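Local coordinates for kirola (PDB 4IGV), which is of uncertain function but, as a ripening-related kiwifruit allergen of the Bet v 1 superfamily, may bind small apolar molecules like its relatives, at residues A[22-27]-A[114-119]; A[60-65]-A[134-139]. All blocks are in the same frame, centred on the assembly; numbering follows the deposited sequence.

Overall arrangement
From the N terminus the chain runs through strand 4-12 into helix 17-25, whose end supplies the first half of interaction 1. After helix 30-34 and edge strand 39-46, the end of strand 55-62, next to that edge, opens interaction 2. Interaction 1 closes at strand 112-122 after 86 intervening residues, and interaction 2 at helix 131-145 after 68. Their segments alternate along the chain, so the two loops cross instead of nesting. Their centres are about 15 Å apart, yet they touch: Trp116 CZ3 lies 3.6 Å from Cys137 SG. Together they tie the short N-terminal helix, two separate sheet strands and the long C-terminal helix into one fold.

Interaction 1. Residues A[22-27]-A[114-119]; sequences EIFRYR and VTWTFH
Trp116 carries CG anti to its carbonyl carbon and beside its backbone N (chi1 -71°), and its indole plane stands roughly perpendicular to the plane through CA, CB and CG (chi2 94°), which brings the six-membered ring out from strand 112-122 to Phe24. The CB of Phe24 already points from helix 17-25 toward the strand, and the two rings meet although the nearest CA atoms of the segments, those of Phe24 and Val114, are 10.9 Å apart.

The pair is an offset edge-to-face contact. The edge of the indole is directed at the face of the phenyl, with the planes at 87° and the centroids of the Phe24 ring and the Trp116 six-membered ring 5.5 Å apart. Trp116 CH2 does most of the touching: it lies 3.7 Å from Phe24 CE2 and 3.7 Å from Phe24 CZ, approaching the CE2-CZ side of the phenyl obliquely. Beside it, Trp116 CZ2 comes within 3.9 Å of Phe24 CZ. No hydrogen bond joins the segments, and both rings are buried.

At the polar end of the indole, Trp116 NE1 donates to Thr141 OG1 on helix 131-145, which satisfies the buried N-H and helps to fix the ring's rotation. That helix also supplies Met134, Cys137 and Ile138 against the indole and Ile144 against Phe24, while Phe20 meets the phenyl ring from one helical turn earlier. Arg25 NE bonds to Gly50 O, between strands 39-46 and 55-62.

Phe24 and Trp116 thus join a short N-terminal helix to the concave side of a curved antiparallel sheet, beside the long C-terminal helix that packs on both rings, as in the helix-grip fold of the Bet v 1 superfamily.

Interaction 2. Residues A[60-65]-A[134-139]; sequences YTIDGK and MNFCIE
Phe136 reaches from helix 131-145 to the end of strand 55-62, where Tyr60, Thr61 and Ile62 receive it. Its CG is anti to the backbone N (chi1 167°), and this extends the ring away from the helix toward the strand.

Contact begins at the root of the side chain, with Phe136 CB 3.6 Å from Ile62 CD1. The same methyl then lies 3.5 Å from Phe136 CG and equally close to Phe136 CD1, while Ile62 CG1 stands over one face of the ring. Farther out, Phe136 CE1 approaches Thr61 O at 3.3 Å. This carbonyl oxygen is at the ring edge, near its plane, so it faces the weakly positive C-H rim; it is a close polar contact and not a hydrogen bond. The tip, Phe136 CZ, packs 3.7 Å from Tyr60 CD1 and 3.9 Å from Tyr60 CB. The two aromatic planes are inclined at 55°, so the rings meet obliquely. Ile62 CG1 also sits in the plane of the tyrosine ring at its edge, so Ile62 touches both aromatic rings.

Just beyond, the strand turns through a type I' beta turn from Ile62 to Lys65. Ile62 O accepts from Lys65 N and, from the opposite face of its plane, from Lys65 NZ at 2.9 Å.

The N-to-C directions of strand 60-62 and helix 134-139 differ by 123°. Phe136 bridges the helix to the hairpin of strands 55-62 and 65-77, while Thr132 and Leu133 of the same helix also contact Ile62, and Met134 and Ile138 pack on strand 4-12.

Interaction 1. Residues A[22-27]-A[114-119]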
ATOM      1  N   GLU A  22     -11.663   4.372   2.158  1.00 13.50           N
ATOM      2  CA  GLU A  22     -12.528   4.009   1.020  1.00 14.27           C
ATOM      3  C   GLU A  22     -11.661   3.634  -0.171  1.00 13.72           C
ATOM      4  O   GLU A  22     -11.928   2.636  -0.889  1.00 12.85           O
ATOM      5  CB  GLU A  22     -13.410   5.217   0.642  1.00 17.97           C
ATOM      6  CG  GLU A  22     -14.229   5.072  -0.689  1.00 19.58           C
ATOM      7  CD  GLU A  22     -15.369   4.184  -0.425  1.00 22.16           C
ATOM      8  OE1 GLU A  22     -15.530   3.740   0.773  1.00 20.45           O
ATOM      9  OE2 GLU A  22     -16.174   4.052  -1.405  1.00 19.96           O
ATOM     10  N   ILE A  23     -10.663   4.459  -0.447  1.00 12.53           N
ATOM     11  CA  ILE A  23      -9.767   4.210  -1.577  1.00 12.58           C
ATOM     12  C   ILE A  23      -9.032   2.900  -1.397  1.00 13.06           C
ATOM     13  O   ILE A  23      -8.984   2.056  -2.283  1.00 14.06           O
ATOM     14  CB  ILE A  23      -8.794   5.385  -1.826  1.00 13.89           C
ATOM     15  CG1 ILE A  23      -9.610   6.607  -2.216  1.00 14.19           C
ATOM     16  CG2 ILE A  23      -7.685   4.976  -2.849  1.00 13.58           C
ATOM     17  CD1 ILE A  23      -8.787   7.929  -2.111  1.00 15.57           C
ATOM     18  N   PHE A  24      -8.382   2.705  -0.262  1.00 12.49           N
ATOM     19  CA  PHE A  24      -7.564   1.517  -0.064  1.00 12.92           C
ATOM     20  C   PHE A  24      -8.325   0.225   0.075  1.00 12.76           C
ATOM     21  O   PHE A  24      -7.813  -0.836  -0.275  1.00 14.69           O
ATOM     22  CB  PHE A  24      -6.568   1.736   1.076  1.00 13.43           C
ATOM     23  CG  PHE A  24      -5.338   2.480   0.579  1.00 15.90           C
ATOM     24  CD1 PHE A  24      -5.300   3.816   0.493  1.00 18.80           C
ATOM     25  CD2 PHE A  24      -4.304   1.767  -0.001  1.00 20.68           C
ATOM     26  CE1 PHE A  24      -4.194   4.446  -0.043  1.00 17.87           C
ATOM     27  CE2 PHE A  24      -3.189   2.425  -0.526  1.00 22.08           C
ATOM     28  CZ  PHE A  24      -3.168   3.766  -0.530  1.00 19.11           C
ATOM     29  N   ARG A  25      -9.551   0.303   0.574  1.00 12.13           N
ATOM     30  CA  ARG A  25     -10.389  -0.863   0.678  1.00 12.73           C
ATOM     31  C   ARG A  25     -11.189  -1.098  -0.602  1.00 12.88           C
ATOM     32  O   ARG A  25     -11.037  -2.163  -1.194  1.00 14.52           O
ATOM     33  CB  ARG A  25     -11.340  -0.797   1.882  1.00 12.18           C
ATOM     34  CG  ARG A  25     -12.177  -2.047   2.000  1.00 12.94           C
ATOM     35  CD  ARG A  25     -13.093  -2.103   3.194  1.00 11.55           C
ATOM     36  NE  ARG A  25     -13.886  -3.328   3.139  1.00 12.34           N
ATOM     37  CZ  ARG A  25     -14.908  -3.599   3.921  1.00 13.24           C
ATOM     38  NH1 ARG A  25     -15.209  -2.793   4.904  1.00 14.17           N
ATOM     39  NH2 ARG A  25     -15.546  -4.750   3.808  1.00 16.53           N
ATOM     40  N   TYR A  26     -12.044  -0.162  -0.998  1.00 11.93           N
ATOM     41  CA  TYR A  26     -12.999  -0.418  -2.039  1.00 11.96           C
ATOM     42  C   TYR A  26     -12.685   0.154  -3.415  1.00 13.01           C
ATOM     43  O   TYR A  26     -13.258  -0.325  -4.416  1.00 14.89           O
ATOM     44  CB  TYR A  26     -14.328   0.152  -1.604  1.00 13.03           C
ATOM     45  CG  TYR A  26     -15.094  -0.665  -0.611  1.00 13.24           C
ATOM     46  CD1 TYR A  26     -15.382  -0.155   0.620  1.00 13.15           C
ATOM     47  CD2 TYR A  26     -15.613  -1.882  -0.973  1.00 13.55           C
ATOM     48  CE1 TYR A  26     -16.154  -0.884   1.547  1.00 13.42           C
ATOM     49  CE2 TYR A  26     -16.370  -2.624  -0.063  1.00 15.34           C
ATOM     50  CZ  TYR A  26     -16.623  -2.068   1.171  1.00 14.16           C
ATOM     51  OH  TYR A  26     -17.452  -2.820   2.027  1.00 18.92           O
ATOM     52  N   ARG A  27     -11.852   1.169  -3.514  1.00 12.48           N
ATOM     53  CA  ARG A  27     -11.661   1.840  -4.811  1.00 13.54           C
ATOM     54  C   ARG A  27     -10.180   2.067  -5.089  1.00 12.60           C
ATOM     55  O   ARG A  27      -9.755   3.150  -5.501  1.00 13.14           O
ATOM     56  CB  ARG A  27     -12.455   3.143  -4.875  1.00 13.40           C
ATOM     57  CG  ARG A  27     -13.955   2.996  -4.619  1.00 15.13           C
ATOM     58  CD  ARG A  27     -14.801   4.173  -4.960  1.00 16.11           C
ATOM     59  NE  ARG A  27     -14.785   4.420  -6.408  1.00 17.55           N
ATOM     60  CZ  ARG A  27     -15.035   5.576  -7.011  1.00 21.18           C
ATOM     61  NH1 ARG A  27     -15.352   6.608  -6.280  1.00 18.48           N
ATOM     62  NH2 ARG A  27     -14.969   5.692  -8.345  1.00 25.20           N
ATOM     63  N   VAL A 114      -2.502   8.172   8.566  1.00 15.29           N
ATOM     64  CA  VAL A 114      -2.332   6.892   7.875  1.00 14.42           C
ATOM     65  C   VAL A 114      -1.051   6.255   8.354  1.00 15.84           C
ATOM     66  O   VAL A 114       0.012   6.927   8.349  1.00 17.56           O
ATOM     67  CB  VAL A 114      -2.306   7.137   6.338  1.00 15.71           C
ATOM     68  CG1 VAL A 114      -2.129   5.788   5.593  1.00 18.50           C
ATOM     69  CG2 VAL A 114      -3.562   7.883   5.870  1.00 17.10           C
ATOM     70  N   THR A 115      -1.136   5.016   8.806  1.00 14.87           N
ATOM     71  CA  THR A 115       0.030   4.305   9.210  1.00 14.70           C
ATOM     72  C   THR A 115       0.292   3.183   8.230  1.00 13.82           C
ATOM     73  O   THR A 115      -0.592   2.352   7.961  1.00 14.30           O
ATOM     74  CB  THR A 115      -0.167   3.716  10.611  1.00 15.71           C
ATOM     75  OG1 THR A 115      -0.342   4.799  11.522  1.00 17.81           O
ATOM     76  CG2 THR A 115       1.121   2.964  11.056  1.00 17.55           C
ATOM     77  N   TRP A 116       1.515   3.154   7.727  1.00 12.37           N
ATOM     78  CA  TRP A 116       1.989   2.104   6.810  1.00 13.09           C
ATOM     79  C   TRP A 116       2.926   1.182   7.606  1.00 13.06           C
ATOM     80  O   TRP A 116       3.873   1.672   8.257  1.00 14.02           O
ATOM     81  CB  TRP A 116       2.783   2.775   5.671  1.00 14.07           C
ATOM     82  CG  TRP A 116       1.940   3.536   4.725  1.00 12.16           C
ATOM     83  CD1 TRP A 116       1.667   4.852   4.784  1.00 14.58           C
ATOM     84  CD2 TRP A 116       1.350   3.052   3.510  1.00 12.63           C
ATOM     85  NE1 TRP A 116       0.845   5.218   3.732  1.00 14.85           N
ATOM     86  CE2 TRP A 116       0.702   4.134   2.908  1.00 13.91           C
ATOM     87  CE3 TRP A 116       1.392   1.848   2.847  1.00 14.36           C
ATOM     88  CZ2 TRP A 116       0.017   4.016   1.710  1.00 14.89           C
ATOM     89  CZ3 TRP A 116       0.709   1.712   1.662  1.00 16.70           C
ATOM     90  CH2 TRP A 116       0.072   2.814   1.069  1.00 15.58           C
ATOM     91  N   THR A 117       2.655  -0.108   7.589  1.00 13.41           N
ATOM     92  CA  THR A 117       3.480  -1.079   8.235  1.00 14.25           C
ATOM     93  C   THR A 117       3.898  -2.129   7.235  1.00 14.27           C
ATOM     94  O   THR A 117       3.038  -2.711   6.561  1.00 14.39           O
ATOM     95  CB  THR A 117       2.762  -1.724   9.449  1.00 15.48           C
ATOM     96  OG1 THR A 117       2.366  -0.762  10.386  1.00 16.34           O
ATOM     97  CG2 THR A 117       3.672  -2.764  10.154  1.00 18.04           C
ATOM     98  N   PHE A 118       5.186  -2.424   7.161  1.00 14.39           N
ATOM     99  CA  PHE A 118       5.709  -3.528   6.377  1.00 14.77           C
ATOM    100  C   PHE A 118       6.210  -4.606   7.309  1.00 15.81           C
ATOM    101  O   PHE A 118       6.900  -4.314   8.272  1.00 16.33           O
ATOM    102  CB  PHE A 118       6.903  -3.131   5.521  1.00 14.08           C
ATOM    103  CG  PHE A 118       6.677  -2.030   4.516  1.00 14.76           C
ATOM    104  CD1 PHE A 118       5.440  -1.615   4.078  1.00 14.22           C
ATOM    105  CD2 PHE A 118       7.801  -1.440   3.928  1.00 15.96           C
ATOM    106  CE1 PHE A 118       5.328  -0.622   3.117  1.00 13.99           C
ATOM    107  CE2 PHE A 118       7.679  -0.425   2.965  1.00 17.23           C
ATOM    108  CZ  PHE A 118       6.455  -0.070   2.553  1.00 14.33           C
ATOM    109  N   HIS A 119       5.859  -5.857   7.022  1.00 15.86           N
ATOM    110  CA  HIS A 119       6.474  -7.001   7.692  1.00 16.84           C
ATOM    111  C   HIS A 119       7.056  -7.841   6.577  1.00 17.26           C
ATOM    112  O   HIS A 119       6.350  -8.231   5.641  1.00 18.02           O
ATOM    113  CB  HIS A 119       5.444  -7.844   8.434  1.00 17.20           C
ATOM    114  CG  HIS A 119       4.872  -7.193   9.647  1.00 20.39           C
ATOM    115  ND1 HIS A 119       5.553  -7.177  10.850  1.00 31.57           N
ATOM    116  CD2 HIS A 119       3.678  -6.604   9.884  1.00 27.64           C
ATOM    117  CE1 HIS A 119       4.837  -6.517  11.749  1.00 32.08           C
ATOM    118  NE2 HIS A 119       3.695  -6.165  11.194  1.00 28.26           N
TER

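Interaction 2. Residues A[60-65]-A[134-139]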
ATOM      1  N   TYR A  60       3.493  -0.447 -11.421  1.00 15.76           N
ATOM      2  CA  TYR A  60       4.021   0.710 -10.762  1.00 16.38           C
ATOM      3  C   TYR A  60       5.429   1.028 -11.184  1.00 17.95           C
ATOM      4  O   TYR A  60       6.064   0.234 -11.888  1.00 18.67           O
ATOM      5  CB  TYR A  60       3.905   0.537  -9.210  1.00 16.78           C
ATOM      6  CG  TYR A  60       4.783  -0.508  -8.538  1.00 15.39           C
ATOM      7  CD1 TYR A  60       5.928  -0.152  -7.877  1.00 16.52           C
ATOM      8  CD2 TYR A  60       4.458  -1.858  -8.568  1.00 15.06           C
ATOM      9  CE1 TYR A  60       6.740  -1.132  -7.206  1.00 16.90           C
ATOM     10  CE2 TYR A  60       5.254  -2.827  -7.935  1.00 15.73           C
ATOM     11  CZ  TYR A  60       6.370  -2.460  -7.242  1.00 18.99           C
ATOM     12  OH  TYR A  60       7.162  -3.397  -6.610  1.00 22.76           O
ATOM     13  N   THR A  61       5.898   2.200 -10.804  1.00 18.00           N
ATOM     14  CA  THR A  61       7.215   2.649 -11.170  1.00 20.56           C
ATOM     15  C   THR A  61       7.926   3.145  -9.924  1.00 22.00           C
ATOM     16  O   THR A  61       7.387   3.974  -9.180  1.00 25.57           O
ATOM     17  CB  THR A  61       7.112   3.762 -12.222  1.00 21.45           C
ATOM     18  OG1 THR A  61       6.489   3.254 -13.414  1.00 23.53           O
ATOM     19  CG2 THR A  61       8.493   4.320 -12.587  1.00 24.55           C
ATOM     20  N   ILE A  62       9.140   2.639  -9.721  1.00 23.41           N
ATOM     21  CA  ILE A  62      10.006   2.997  -8.591  1.00 25.81           C
ATOM     22  C   ILE A  62      11.354   3.384  -9.181  1.00 26.47           C
ATOM     23  O   ILE A  62      11.962   2.609  -9.940  1.00 25.78           O
ATOM     24  CB  ILE A  62      10.267   1.751  -7.656  1.00 28.50           C
ATOM     25  CG1 ILE A  62       9.037   1.339  -6.856  1.00 30.99           C
ATOM     26  CG2 ILE A  62      11.514   2.042  -6.735  1.00 33.46           C
ATOM     27  CD1 ILE A  62       9.009   1.874  -5.423  1.00 34.99           C
ATOM     28  N   ASP A  63      11.814   4.587  -8.838  1.00 28.49           N
ATOM     29  CA  ASP A  63      13.065   5.130  -9.378  1.00 30.84           C
ATOM     30  C   ASP A  63      13.119   5.028 -10.902  1.00 30.11           C
ATOM     31  O   ASP A  63      14.138   4.641 -11.477  1.00 31.63           O
ATOM     32  CB  ASP A  63      14.270   4.443  -8.724  1.00 33.57           C
ATOM     33  CG  ASP A  63      14.477   4.868  -7.261  1.00 37.79           C
ATOM     34  OD1 ASP A  63      13.819   5.816  -6.797  1.00 41.47           O
ATOM     35  OD2 ASP A  63      15.340   4.275  -6.577  1.00 46.36           O
ATOM     36  N   GLY A  64      11.997   5.352 -11.541  1.00 30.27           N
ATOM     37  CA  GLY A  64      11.863   5.318 -13.007  1.00 30.10           C
ATOM     38  C   GLY A  64      11.803   3.948 -13.659  1.00 30.81           C
ATOM     39  O   GLY A  64      11.820   3.857 -14.895  1.00 35.12           O
ATOM     40  N   LYS A  65      11.807   2.886 -12.861  1.00 28.85           N
ATOM     41  CA  LYS A  65      11.713   1.546 -13.433  1.00 28.33           C
ATOM     42  C   LYS A  65      10.400   0.884 -13.143  1.00 24.87           C
ATOM     43  O   LYS A  65       9.880   0.922 -12.009  1.00 24.13           O
ATOM     44  CB  LYS A  65      12.838   0.665 -12.999  1.00 31.67           C
ATOM     45  CG  LYS A  65      12.966   0.349 -11.549  1.00 33.75           C
ATOM     46  CD  LYS A  65      14.450   0.462 -11.111  1.00 43.07           C
ATOM     47  CE  LYS A  65      14.611  -0.041  -9.673  1.00 46.73           C
ATOM     48  NZ  LYS A  65      13.721   0.691  -8.719  1.00 44.43           N
ATOM     49  N   MET A 134       8.901   2.312   1.157  1.00 15.53           N
ATOM     50  CA  MET A 134       8.188   3.149   2.131  1.00 15.04           C
ATOM     51  C   MET A 134       8.071   4.591   1.658  1.00 15.78           C
ATOM     52  O   MET A 134       6.997   5.182   1.761  1.00 16.04           O
ATOM     53  CB  MET A 134       8.842   3.073   3.521  1.00 16.41           C
ATOM     54  CG  MET A 134       8.096   3.876   4.554  1.00 16.00           C
ATOM     55  SD  MET A 134       6.392   3.285   4.873  1.00 16.28           S
ATOM     56  CE  MET A 134       6.742   1.886   5.906  1.00 17.62           C
ATOM     57  N   ASN A 135       9.137   5.141   1.102  1.00 16.03           N
ATOM     58  CA  ASN A 135       9.086   6.500   0.559  1.00 17.04           C
ATOM     59  C   ASN A 135       8.033   6.591  -0.517  1.00 16.29           C
ATOM     60  O   ASN A 135       7.280   7.553  -0.578  1.00 16.62           O
ATOM     61  CB  ASN A 135      10.449   6.903  -0.020  1.00 18.19           C
ATOM     62  CG  ASN A 135      11.549   7.040   1.044  1.00 21.46           C
ATOM     63  OD1 ASN A 135      11.264   7.297   2.217  1.00 27.95           O
ATOM     64  ND2 ASN A 135      12.828   6.900   0.612  1.00 26.07           N
ATOM     65  N   PHE A 136       7.934   5.560  -1.346  1.00 15.50           N
ATOM     66  CA  PHE A 136       6.943   5.482  -2.416  1.00 15.40           C
ATOM     67  C   PHE A 136       5.519   5.538  -1.877  1.00 14.30           C
ATOM     68  O   PHE A 136       4.651   6.227  -2.369  1.00 14.77           O
ATOM     69  CB  PHE A 136       7.302   4.247  -3.264  1.00 16.59           C
ATOM     70  CG  PHE A 136       6.280   3.759  -4.263  1.00 19.71           C
ATOM     71  CD1 PHE A 136       6.347   4.112  -5.602  1.00 25.67           C
ATOM     72  CD2 PHE A 136       5.334   2.869  -3.854  1.00 21.39           C
ATOM     73  CE1 PHE A 136       5.422   3.567  -6.505  1.00 23.89           C
ATOM     74  CE2 PHE A 136       4.415   2.351  -4.742  1.00 26.79           C
ATOM     75  CZ  PHE A 136       4.480   2.743  -6.071  1.00 25.18           C
ATOM     76  N   CYS A 137       5.260   4.724  -0.850  1.00 13.15           N
ATOM     77  CA  CYS A 137       3.958   4.679  -0.215  1.00 13.20           C
ATOM     78  C   CYS A 137       3.582   6.005   0.423  1.00 13.19           C
ATOM     79  O   CYS A 137       2.425   6.433   0.335  1.00 12.90           O
ATOM     80  CB  CYS A 137       3.909   3.569   0.821  1.00 13.84           C
ATOM     81  SG  CYS A 137       3.928   1.874   0.119  1.00 15.81           S
ATOM     82  N   ILE A 138       4.536   6.650   1.071  0.60 12.79           N
ATOM     83  CA  ILE A 138       4.270   7.947   1.673  0.60 12.56           C
ATOM     84  C   ILE A 138       3.971   8.984   0.583  0.60 12.51           C
ATOM     85  O   ILE A 138       3.110   9.840   0.748  0.60 13.87           O
ATOM     86  CB  ILE A 138       5.406   8.375   2.589  0.60 13.32           C
ATOM     87  CG1 ILE A 138       5.499   7.393   3.786  0.60 14.57           C
ATOM     88  CG2 ILE A 138       5.186   9.805   3.097  0.60 14.41           C
ATOM     89  CD1 ILE A 138       4.295   7.373   4.666  0.60 16.51           C
ATOM     90  N   GLU A 139       4.668   8.863  -0.550  0.50 13.25           N
ATOM     91  CA  GLU A 139       4.459   9.792  -1.682  0.50 13.95           C
ATOM     92  C   GLU A 139       3.064   9.630  -2.201  0.50 13.11           C
ATOM     93  O   GLU A 139       2.321  10.589  -2.402  0.50 13.16           O
ATOM     94  CB  GLU A 139       5.410   9.522  -2.864  0.50 14.19           C
ATOM     95  CG  GLU A 139       5.299  10.693  -3.869  0.50 18.59           C
ATOM     96  CD  GLU A 139       5.875  10.480  -5.252  0.50 26.45           C
ATOM     97  OE1 GLU A 139       6.846   9.701  -5.410  0.50 32.58           O
ATOM     98  OE2 GLU A 139       5.326  11.150  -6.178  0.50 26.21           O
TER